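PDB 6D25: alpha-L-arabinosidase from Xanthomonas axonopodis pv. citri, which probably hydrolyses alpha-L-arabinofuranosyl side groups of arabinoxylans, coping with internally di-substituted xylose units, as a trimeric arabinofuranosidase of family GH51. Local coordinates for residues Leu292-Thr303 and Val351-His362; Cys100-Arg108 and Ala153-Glu163. All blocks are in the same frame, centred on the assembly; numbering follows the deposited sequence.

In the fold
Contact 1 packs two outer helices of a barrel together, whereas contact 2 ties a loop to a strand end and the turn after it. Contact 2 comes first along the chain and closes before contact 1 opens. It joins the loop after strand 93-96 to the end of strand 149-154 and the start of helix 161-172, in the early half of the eight-stranded parallel sheet. Contact 1 pairs helices 285-312 and 346-361, which follow strands 262-269 and 319-325. The centres are 31 Å apart, on opposite sides of the chain's centre, and the nearest atoms about 17 Å. Contact 2 also faces neighbouring subunits, whereas contact 1 lies within one chain.

Contact 1 of 2, residues Leu292-Thr303 and Val351-His362; sequences LSRTLVMDELIT and VASLNFDIFSQH
I358 pushes its side chain from helix 351-361 into the neighbouring helix as a knob among L296, M298, D299 and I302, and the tight part of the contact is built round it. Its CG2 meets CA of D299 at 3.8 Å, while CD1 meets L296 CD2, the two side chains crossing at about a right angle. M298, with CG anti to the backbone N (chi1 -179°) and the chain bent beyond it, brings its CG to 4.0 Å from CE1 of F359; I302 CD1 comes up to the edge of the same ring, near its plane. Toward the N-terminal end, the CD1 branch of L354 meets the methyl of T295 and CD2 of L292.

A small polar cluster centred on the N355 amide lies within this packing. Its ND2 gives one bond to T295 OG1 (3.0 Å) and a nearly straight one to V351 O (2.8 Å), both in the amide plane, which fixes its rotation. Water 1 bridges N355 OD1 and T295 O, and T295 OG1 has a further partner in T269 of strand 262-269.

The other end, near T303, is more open to solvent. There H362, just past the helix, donates from NE2 to D299 OD1 (2.7 Å), on the syn side but 32° out of the carboxylate plane. I302 CG2 sits over one face of the imidazole, 3.7 Å from its centroid, a CH-pi contact that, with the bond, steadies the ring. The helices run 13° from parallel with axes 9.2 Å apart, the side-by-side packing of successive outer helices in a (beta/alpha)8 barrel, the catalytic fold of GH51 enzymes.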
loop_
_atom_site.group_PDB
_atom_site.type_symbol
_atom_site.label_atom_id
_atom_site.label_comp_id
_atom_site.label_asym_id
_atom_site.label_seq_id
_atom_site.Cartn_x
_atom_site.Cartn_y
_atom_site.Cartn_z
ATOM N N LEU A 292 -25.039 -23.685 22.878
ATOM C CA LEU A 292 -25.674 -22.551 23.492
ATOM C C LEU A 292 -24.692 -21.814 24.423
ATOM O O LEU A 292 -24.694 -20.589 24.494
ATOM C CB LEU A 292 -26.940 -23.014 24.233
ATOM C CG LEU A 292 -27.997 -23.700 23.367
ATOM C CD1 LEU A 292 -29.257 -23.986 24.178
ATOM C CD2 LEU A 292 -28.329 -22.854 22.128
ATOM N N SER A 293 -23.869 -22.566 25.149
ATOM C CA SER A 293 -22.837 -21.982 25.999
ATOM C C SER A 293 -21.896 -21.113 25.155
ATOM O O SER A 293 -21.591 -19.942 25.499
ATOM C CB SER A 293 -22.081 -23.048 26.719
ATOM O OG SER A 293 -21.115 -22.483 27.589
ATOM N N ARG A 294 -21.437 -21.656 24.046
ATOM C CA ARG A 294 -20.557 -20.908 23.170
ATOM C C ARG A 294 -21.251 -19.667 22.604
ATOM O O ARG A 294 -20.595 -18.626 22.479
ATOM C CB ARG A 294 -20.012 -21.792 22.047
ATOM C CG ARG A 294 -18.823 -22.618 22.516
ATOM C CD ARG A 294 -18.334 -23.579 21.469
ATOM N NE ARG A 294 -17.113 -24.290 21.857
ATOM C CZ ARG A 294 -15.885 -23.903 21.508
ATOM N NH1 ARG A 294 -14.853 -24.599 21.942
ATOM N NH2 ARG A 294 -15.704 -22.844 20.721
ATOM N N THR A 295 -22.531 -19.750 22.263
ATOM C CA THR A 295 -23.160 -18.587 21.619
ATOM C C THR A 295 -23.287 -17.442 22.642
ATOM O O THR A 295 -23.185 -16.274 22.294
ATOM C CB THR A 295 -24.471 -18.950 20.915
ATOM O OG1 THR A 295 -24.614 -18.116 19.754
ATOM C CG2 THR A 295 -25.679 -18.741 21.792
ATOM N N LEU A 296 -23.487 -17.798 23.910
ATOM C CA LEU A 296 -23.719 -16.800 24.951
ATOM C C LEU A 296 -22.462 -15.957 25.251
ATOM O O LEU A 296 -22.570 -14.876 25.849
ATOM C CB LEU A 296 -24.219 -17.501 26.215
ATOM C CG LEU A 296 -25.700 -17.902 26.169
ATOM C CD1 LEU A 296 -26.031 -18.804 27.351
ATOM C CD2 LEU A 296 -26.579 -16.691 26.220
ATOM N N VAL A 297 -21.323 -16.421 24.803
ATOM C CA VAL A 297 -20.073 -15.694 24.979
ATOM C C VAL A 297 -20.171 -14.303 24.281
ATOM O O VAL A 297 -19.496 -13.345 24.675
ATOM C CB VAL A 297 -18.898 -16.540 24.453
ATOM C CG1 VAL A 297 -17.601 -15.743 24.385
ATOM C CG2 VAL A 297 -18.678 -17.804 25.263
ATOM N N MET A 298 -21.030 -14.192 23.273
ATOM C CA MET A 298 -21.291 -12.893 22.612
ATOM C C MET A 298 -21.505 -11.766 23.637
ATOM O O MET A 298 -21.057 -10.640 23.411
ATOM C CB MET A 298 -22.501 -12.997 21.688
ATOM C CG MET A 298 -22.835 -11.720 20.941
ATOM S SD MET A 298 -21.630 -11.242 19.698
ATOM C CE MET A 298 -22.031 -12.339 18.341
ATOM N N ASP A 299 -22.199 -12.044 24.752
ATOM C CA ASP A 299 -22.479 -10.992 25.705
ATOM C C ASP A 299 -21.178 -10.459 26.339
ATOM O O ASP A 299 -20.994 -9.258 26.449
ATOM C CB ASP A 299 -23.450 -11.431 26.799
ATOM C CG ASP A 299 -23.828 -10.248 27.682
ATOM O OD1 ASP A 299 -24.473 -9.332 27.210
ATOM O OD2 ASP A 299 -23.397 -10.220 28.807
ATOM N N GLU A 300 -20.280 -11.363 26.750
ATOM C CA GLU A 300 -18.994 -10.976 27.329
ATOM C C GLU A 300 -18.163 -10.184 26.307
ATOM O O GLU A 300 -17.556 -9.168 26.646
ATOM C CB GLU A 300 -18.238 -12.228 27.792
ATOM C CG GLU A 300 -16.844 -11.937 28.276
ATOM C CD GLU A 300 -16.015 -13.163 28.639
ATOM O OE1 GLU A 300 -16.593 -14.286 28.721
ATOM O OE2 GLU A 300 -14.790 -12.963 28.845
ATOM N N LEU A 301 -18.104 -10.667 25.062
ATOM C CA LEU A 301 -17.333 -9.982 24.008
ATOM C C LEU A 301 -17.875 -8.568 23.793
ATOM O O LEU A 301 -17.087 -7.601 23.758
ATOM C CB LEU A 301 -17.413 -10.772 22.704
ATOM C CG LEU A 301 -16.800 -12.172 22.726
ATOM C CD1 LEU A 301 -17.019 -12.832 21.376
ATOM C CD2 LEU A 301 -15.315 -12.164 23.084
ATOM N N ILE A 302 -19.191 -8.417 23.636
ATOM C CA ILE A 302 -19.748 -7.083 23.434
ATOM C C ILE A 302 -19.416 -6.173 24.622
ATOM O O ILE A 302 -19.023 -5.011 24.440
ATOM C CB ILE A 302 -21.255 -7.150 23.163
ATOM C CG1 ILE A 302 -21.504 -7.766 21.784
ATOM C CG2 ILE A 302 -21.894 -5.784 23.302
ATOM C CD1 ILE A 302 -22.957 -8.112 21.493
ATOM N N THR A 303 -19.561 -6.717 25.838
ATOM C CA THR A 303 -19.318 -5.944 27.038
ATOM C C THR A 303 -17.901 -5.392 27.015
ATOM O O THR A 303 -17.677 -4.196 27.214
ATOM C CB THR A 303 -19.623 -6.771 28.301
ATOM O OG1 THR A 303 -21.016 -7.107 28.203
ATOM C CG2 THR A 303 -19.338 -6.031 29.581
ATOM N N VAL A 351 -29.990 -20.256 19.022
ATOM C CA VAL A 351 -28.830 -19.415 18.848
ATOM C C VAL A 351 -29.278 -18.012 18.425
ATOM O O VAL A 351 -28.826 -17.006 18.992
ATOM C CB VAL A 351 -27.803 -20.009 17.864
ATOM C CG1 VAL A 351 -26.815 -18.978 17.372
ATOM C CG2 VAL A 351 -27.075 -21.184 18.499
ATOM N N ALA A 352 -30.171 -17.929 17.445
ATOM C CA ALA A 352 -30.631 -16.611 16.981
ATOM C C ALA A 352 -31.370 -15.858 18.090
ATOM O O ALA A 352 -31.114 -14.665 18.283
ATOM C CB ALA A 352 -31.478 -16.774 15.742
ATOM N N SER A 353 -32.287 -16.510 18.830
ATOM C CA SER A 353 -33.059 -15.779 19.844
ATOM C C SER A 353 -32.127 -15.271 20.946
ATOM O O SER A 353 -32.286 -14.115 21.397
ATOM C CB SER A 353 -34.221 -16.569 20.429
ATOM O OG SER A 353 -33.739 -17.692 21.133
ATOM N N LEU A 354 -31.141 -16.048 21.313
ATOM C CA LEU A 354 -30.236 -15.613 22.395
ATOM C C LEU A 354 -29.396 -14.407 21.953
ATOM O O LEU A 354 -29.163 -13.480 22.736
ATOM C CB LEU A 354 -29.355 -16.775 22.834
ATOM C CG LEU A 354 -30.079 -17.972 23.435
ATOM C CD1 LEU A 354 -29.104 -19.109 23.655
ATOM C CD2 LEU A 354 -30.747 -17.594 24.728
ATOM N N ASN A 355 -28.951 -14.404 20.708
ATOM C CA ASN A 355 -28.177 -13.304 20.179
ATOM C C ASN A 355 -29.019 -12.028 20.072
ATOM O O ASN A 355 -28.551 -10.946 20.475
ATOM C CB ASN A 355 -27.492 -13.660 18.871
ATOM C CG ASN A 355 -26.206 -14.409 19.113
ATOM O OD1 ASN A 355 -25.147 -13.790 19.286
ATOM N ND2 ASN A 355 -26.273 -15.751 19.122
ATOM N N PHE A 356 -30.244 -12.136 19.573
ATOM C CA PHE A 356 -31.142 -10.958 19.549
ATOM C C PHE A 356 -31.385 -10.394 20.961
ATOM O O PHE A 356 -31.357 -9.177 21.143
ATOM C CB PHE A 356 -32.468 -11.296 18.893
ATOM C CG PHE A 356 -32.369 -11.685 17.439
ATOM C CD1 PHE A 356 -31.402 -11.134 16.604
ATOM C CD2 PHE A 356 -33.319 -12.516 16.878
ATOM C CE1 PHE A 356 -31.384 -11.414 15.242
ATOM C CE2 PHE A 356 -33.290 -12.789 15.516
ATOM C CZ PHE A 356 -32.308 -12.267 14.719
ATOM N N ASP A 357 -31.570 -11.278 21.933
ATOM C CA ASP A 357 -31.730 -10.835 23.322
ATOM C C ASP A 357 -30.500 -10.013 23.722
ATOM O O ASP A 357 -30.617 -8.895 24.243
ATOM C CB ASP A 357 -31.926 -12.012 24.274
ATOM C CG ASP A 357 -33.229 -12.802 24.139
ATOM O OD1 ASP A 357 -34.188 -12.309 23.442
ATOM O OD2 ASP A 357 -33.287 -13.955 24.741
ATOM N N ILE A 358 -29.313 -10.570 23.439
ATOM C CA ILE A 358 -28.067 -9.939 23.871
ATOM C C ILE A 358 -27.869 -8.589 23.166
ATOM O O ILE A 358 -27.537 -7.570 23.786
ATOM C CB ILE A 358 -26.899 -10.903 23.662
ATOM C CG1 ILE A 358 -26.925 -12.053 24.672
ATOM C CG2 ILE A 358 -25.546 -10.168 23.677
ATOM C CD1 ILE A 358 -26.037 -13.221 24.250
ATOM N N PHE A 359 -28.062 -8.559 21.852
ATOM C CA PHE A 359 -27.875 -7.301 21.117
ATOM C C PHE A 359 -28.803 -6.226 21.678
ATOM O O PHE A 359 -28.375 -5.042 21.847
ATOM C CB PHE A 359 -28.180 -7.455 19.631
ATOM C CG PHE A 359 -27.362 -8.452 18.858
ATOM C CD1 PHE A 359 -26.083 -8.777 19.230
ATOM C CD2 PHE A 359 -27.855 -8.995 17.678
ATOM C CE1 PHE A 359 -25.330 -9.702 18.507
ATOM C CE2 PHE A 359 -27.105 -9.885 16.938
ATOM C CZ PHE A 359 -25.857 -10.253 17.363
ATOM N N SER A 360 -30.056 -6.608 21.959
ATOM C CA SER A 360 -31.040 -5.633 22.410
ATOM C C SER A 360 -30.681 -5.089 23.804
ATOM O O SER A 360 -31.093 -3.956 24.153
ATOM C CB SER A 360 -32.429 -6.226 22.356
ATOM O OG SER A 360 -32.702 -7.063 23.471
ATOM N N GLN A 361 -29.911 -5.853 24.604
ATOM C CA GLN A 361 -29.446 -5.414 25.915
ATOM C C GLN A 361 -28.284 -4.412 25.788
ATOM O O GLN A 361 -27.890 -3.795 26.790
ATOM C CB GLN A 361 -28.946 -6.586 26.775
ATOM C CG GLN A 361 -29.962 -7.655 27.058
ATOM C CD GLN A 361 -31.284 -7.048 27.476
ATOM O OE1 GLN A 361 -31.383 -6.468 28.574
ATOM N NE2 GLN A 361 -32.273 -7.115 26.566
ATOM N N HIS A 362 -27.680 -4.292 24.597
ATOM C CA HIS A 362 -26.513 -3.427 24.375
ATOM C C HIS A 362 -26.848 -2.411 23.297
ATOM O O HIS A 362 -25.949 -1.978 22.555
ATOM C CB HIS A 362 -25.295 -4.287 23.979
ATOM C CG HIS A 362 -24.811 -5.149 25.098
ATOM N ND1 HIS A 362 -23.942 -4.662 26.046
ATOM C CD2 HIS A 362 -25.062 -6.438 25.407
ATOM C CE1 HIS A 362 -23.691 -5.613 26.942
ATOM N NE2 HIS A 362 -24.365 -6.734 26.567
HETATM O O HOH W 1 -23.028 -15.457 19.414
#

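Contact 2 of 2, residues Cys100-Arg108 and Ala153-Glu163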
loop_
_atom_site.group_PDB
_atom_site.type_symbol
_atom_site.label_atom_id
_atom_site.label_comp_id
_atom_site.label_asym_id
_atom_site.label_seq_id
_atom_site.Cartn_x
_atom_site.Cartn_y
_atom_site.Cartn_z
ATOM N N CYS A 100 -14.535 -12.635 3.047
ATOM C CA CYS A 100 -13.234 -12.835 2.401
ATOM C C CYS A 100 -13.272 -12.489 0.896
ATOM O O CYS A 100 -12.312 -11.951 0.344
ATOM C CB CYS A 100 -12.763 -14.255 2.638
ATOM S SG CYS A 100 -12.400 -14.576 4.404
ATOM N N PHE A 101 -14.346 -12.844 0.220
ATOM C CA PHE A 101 -14.462 -12.530 -1.220
ATOM C C PHE A 101 -14.278 -11.030 -1.493
ATOM O O PHE A 101 -13.679 -10.665 -2.517
ATOM C CB PHE A 101 -15.808 -13.005 -1.734
ATOM C CG PHE A 101 -16.087 -12.767 -3.193
ATOM C CD1 PHE A 101 -15.792 -13.749 -4.129
ATOM C CD2 PHE A 101 -16.724 -11.603 -3.608
ATOM C CE1 PHE A 101 -16.083 -13.532 -5.466
ATOM C CE2 PHE A 101 -17.025 -11.407 -4.948
ATOM C CZ PHE A 101 -16.680 -12.374 -5.872
ATOM N N ALA A 102 -14.721 -10.161 -0.583
ATOM C CA ALA A 102 -14.715 -8.723 -0.852
ATOM C C ALA A 102 -13.292 -8.163 -0.903
ATOM O O ALA A 102 -13.071 -7.147 -1.584
ATOM C CB ALA A 102 -15.541 -7.969 0.167
ATOM N N ASP A 103 -12.366 -8.801 -0.173
ATOM C CA ASP A 103 -10.993 -8.320 -0.101
ATOM C C ASP A 103 -10.203 -8.677 -1.372
ATOM O O ASP A 103 -9.042 -8.259 -1.507
ATOM C CB ASP A 103 -10.329 -8.870 1.173
ATOM C CG ASP A 103 -11.121 -8.597 2.484
ATOM O OD1 ASP A 103 -11.530 -7.377 2.664
ATOM O OD2 ASP A 103 -11.342 -9.634 3.327
ATOM N N GLU A 104 -10.764 -9.443 -2.290
ATOM C CA GLU A 104 -10.147 -9.742 -3.560
ATOM C C GLU A 104 -11.056 -9.328 -4.738
ATOM O O GLU A 104 -10.718 -9.582 -5.874
ATOM C CB GLU A 104 -9.912 -11.247 -3.718
ATOM C CG GLU A 104 -8.835 -11.815 -2.838
ATOM C CD GLU A 104 -8.511 -13.284 -3.120
ATOM O OE1 GLU A 104 -9.365 -14.045 -3.676
ATOM O OE2 GLU A 104 -7.404 -13.679 -2.777
ATOM N N TYR A 105 -12.180 -8.704 -4.486
ATOM C CA TYR A 105 -13.132 -8.357 -5.556
ATOM C C TYR A 105 -12.744 -7.039 -6.234
ATOM O O TYR A 105 -12.353 -6.101 -5.557
ATOM C CB TYR A 105 -14.521 -8.209 -4.954
ATOM C CG TYR A 105 -15.643 -7.915 -5.917
ATOM C CD1 TYR A 105 -15.990 -8.825 -6.906
ATOM C CD2 TYR A 105 -16.415 -6.769 -5.799
ATOM C CE1 TYR A 105 -17.044 -8.584 -7.769
ATOM C CE2 TYR A 105 -17.495 -6.540 -6.632
ATOM C CZ TYR A 105 -17.819 -7.451 -7.609
ATOM O OH TYR A 105 -18.886 -7.216 -8.434
ATOM N N HIS A 106 -12.887 -7.007 -7.557
ATOM C CA HIS A 106 -12.659 -5.813 -8.363
ATOM C C HIS A 106 -14.002 -5.437 -8.982
ATOM O O HIS A 106 -14.472 -6.162 -9.900
ATOM C CB HIS A 106 -11.531 -6.064 -9.364
ATOM C CG HIS A 106 -10.278 -6.412 -8.636
ATOM N ND1 HIS A 106 -9.554 -5.447 -7.969
ATOM C CD2 HIS A 106 -9.703 -7.589 -8.322
ATOM C CE1 HIS A 106 -8.594 -6.006 -7.265
ATOM N NE2 HIS A 106 -8.631 -7.320 -7.482
ATOM N N TRP A 107 -14.589 -4.334 -8.508
ATOM C CA TRP A 107 -15.964 -3.991 -8.868
ATOM C C TRP A 107 -16.161 -3.873 -10.390
ATOM O O TRP A 107 -17.256 -4.147 -10.883
ATOM C CB TRP A 107 -16.396 -2.710 -8.139
ATOM C CG TRP A 107 -15.769 -1.461 -8.645
ATOM C CD1 TRP A 107 -14.626 -0.876 -8.201
ATOM C CD2 TRP A 107 -16.275 -0.621 -9.695
ATOM N NE1 TRP A 107 -14.384 0.265 -8.901
ATOM C CE2 TRP A 107 -15.377 0.457 -9.823
ATOM C CE3 TRP A 107 -17.421 -0.644 -10.499
ATOM C CZ2 TRP A 107 -15.564 1.475 -10.766
ATOM C CZ3 TRP A 107 -17.611 0.366 -11.424
ATOM C CH2 TRP A 107 -16.710 1.410 -11.542
ATOM N N ARG A 108 -15.131 -3.464 -11.132
ATOM C CA ARG A 108 -15.307 -3.290 -12.585
ATOM C C ARG A 108 -15.550 -4.637 -13.266
ATOM O O ARG A 108 -16.118 -4.661 -14.371
ATOM C CB ARG A 108 -14.104 -2.586 -13.223
ATOM C CG ARG A 108 -14.038 -1.102 -12.897
ATOM C CD ARG A 108 -13.113 -0.408 -13.891
ATOM N NE ARG A 108 -13.572 0.903 -14.264
ATOM C CZ ARG A 108 -14.629 1.206 -15.020
ATOM N NH1 ARG A 108 -15.312 0.344 -15.759
ATOM N NH2 ARG A 108 -14.985 2.460 -15.018
ATOM N N ALA A 153 -19.285 -3.886 0.884
ATOM C CA ALA A 153 -17.968 -4.262 1.433
ATOM C C ALA A 153 -16.898 -3.959 0.387
ATOM O O ALA A 153 -16.861 -4.597 -0.666
ATOM C CB ALA A 153 -17.944 -5.707 1.841
ATOM N N GLY A 154 -16.061 -2.962 0.682
ATOM C CA GLY A 154 -15.018 -2.519 -0.259
ATOM C C GLY A 154 -13.690 -3.249 -0.083
ATOM O O GLY A 154 -13.353 -3.801 0.998
ATOM N N ASN A 155 -12.926 -3.284 -1.167
ATOM C CA ASN A 155 -11.646 -3.984 -1.266
ATOM C C ASN A 155 -10.520 -3.034 -0.822
ATOM O O ASN A 155 -10.185 -2.055 -1.514
ATOM C CB ASN A 155 -11.409 -4.462 -2.701
ATOM C CG ASN A 155 -10.120 -5.249 -2.893
ATOM O OD1 ASN A 155 -9.198 -5.122 -2.097
ATOM N ND2 ASN A 155 -10.015 -6.041 -3.958
ATOM N N VAL A 156 -9.924 -3.368 0.324
ATOM C CA VAL A 156 -8.758 -2.726 0.828
ATOM C C VAL A 156 -7.518 -3.621 0.679
ATOM O O VAL A 156 -6.439 -3.117 0.346
ATOM C CB VAL A 156 -9.020 -2.313 2.286
ATOM C CG1 VAL A 156 -7.759 -2.007 3.019
ATOM C CG2 VAL A 156 -9.973 -1.135 2.329
ATOM N N GLY A 157 -7.668 -4.911 0.795
ATOM C CA GLY A 157 -6.523 -5.825 0.831
ATOM C C GLY A 157 -5.692 -5.850 -0.442
ATOM O O GLY A 157 -4.472 -5.720 -0.373
ATOM N N ASP A 158 -6.331 -6.095 -1.584
ATOM C CA ASP A 158 -5.541 -6.322 -2.794
ATOM C C ASP A 158 -5.704 -5.224 -3.857
ATOM O O ASP A 158 -4.928 -5.200 -4.842
ATOM C CB ASP A 158 -5.688 -7.772 -3.268
ATOM C CG ASP A 158 -6.612 -8.040 -4.419
ATOM O OD1 ASP A 158 -7.506 -7.217 -4.648
ATOM O OD2 ASP A 158 -6.425 -9.088 -5.038
ATOM N N ALA A 159 -6.441 -4.180 -3.553
ATOM C CA ALA A 159 -6.630 -3.047 -4.484
ATOM C C ALA A 159 -5.960 -1.797 -3.925
ATOM O O ALA A 159 -5.819 -1.640 -2.694
ATOM C CB ALA A 159 -8.116 -2.804 -4.639
ATOM N N ALA A 160 -5.651 -0.856 -4.808
ATOM C CA ALA A 160 -5.286 0.517 -4.420
ATOM C C ALA A 160 -6.556 1.291 -4.018
ATOM O O ALA A 160 -7.685 0.883 -4.371
ATOM C CB ALA A 160 -4.558 1.170 -5.568
ATOM N N PRO A 161 -6.421 2.391 -3.262
ATOM C CA PRO A 161 -7.609 3.070 -2.765
ATOM C C PRO A 161 -8.519 3.633 -3.872
ATOM O O PRO A 161 -9.717 3.865 -3.663
ATOM C CB PRO A 161 -7.077 4.218 -1.882
ATOM C CG PRO A 161 -5.696 3.742 -1.478
ATOM C CD PRO A 161 -5.194 2.969 -2.687
ATOM N N GLU A 162 -7.952 3.859 -5.038
ATOM C CA GLU A 162 -8.711 4.462 -6.115
ATOM C C GLU A 162 -9.891 3.548 -6.492
ATOM O O GLU A 162 -10.899 4.058 -6.982
ATOM C CB GLU A 162 -7.806 4.800 -7.307
ATOM C CG GLU A 162 -7.661 3.692 -8.337
ATOM C CD GLU A 162 -6.458 3.846 -9.239
ATOM O OE1 GLU A 162 -6.582 4.606 -10.281
ATOM O OE2 GLU A 162 -5.393 3.245 -8.889
ATOM N N GLU A 163 -9.795 2.225 -6.282
ATOM C CA GLU A 163 -10.895 1.370 -6.690
ATOM C C GLU A 163 -12.165 1.656 -5.867
ATOM O O GLU A 163 -13.240 1.838 -6.456
ATOM C CB GLU A 163 -10.583 -0.124 -6.544
ATOM C CG GLU A 163 -9.790 -0.640 -7.691
ATOM C CD GLU A 163 -9.682 -2.144 -7.831
ATOM O OE1 GLU A 163 -8.531 -2.571 -8.033
ATOM O OE2 GLU A 163 -10.736 -2.852 -7.801
HETATM O O HOH W 2 -15.151 -5.486 -2.674
HETATM O O HOH W 3 -8.003 -10.119 -6.594
HETATM O O HOH W 4 -13.097 -3.155 -6.186
HETATM O O HOH W 5 -12.368 -2.655 -10.289
#
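N155 bonds to the backbone of the loop 100-108, and H106 of that loop to a side chain of 153-163. N155 ND2 gives a nearly straight bond to Y105 O (2.8 Å) from above the plane of that carbonyl, and its second N-H goes to D158 OD1 (2.9 Å). On the other side of the amide, OD1 accepts from D158 N in the carbonyl plane, on a lone pair, forming an Asx motif that folds the turn back on itself. Three bonds, two from ND2 and one to OD1, thus hold the amide flat.

Imidazole and carboxylates form a second group. H106 ND1 donates to the syn lone pair of E163 OE2 (2.9 Å), with a weak branch to OE1; ring and carboxylate planes are turned 44° apart. Having CG anti to the carbonyl carbon (chi1 -60°) carries the ring across to E163. Its NE2 lies 3.1 Å from D158 OD1 and also meets water 3, which bonds to E104 O.

Three further waters bridge the two segments. Water 4 links Y105 O, W107 N and E163 OE2, water 5 joins R108 N to the same oxygen, which thus takes three bonds in all, and water 2 bridges A102 O and A153 O.

Apolar contact is slight, chiefly A102 CB on A153 CB at 3.7 Å. E104, bonded to T123 in its own chain, also makes a salt bridge to K227 of a second subunit, where G157 O meets R221. Strand 149-154 pairs through A153 with W96 and through G154 with G198, W107 stacks on W167 of helix 161-172, and V156 and P161 pack on helix 212-224 of the same chain.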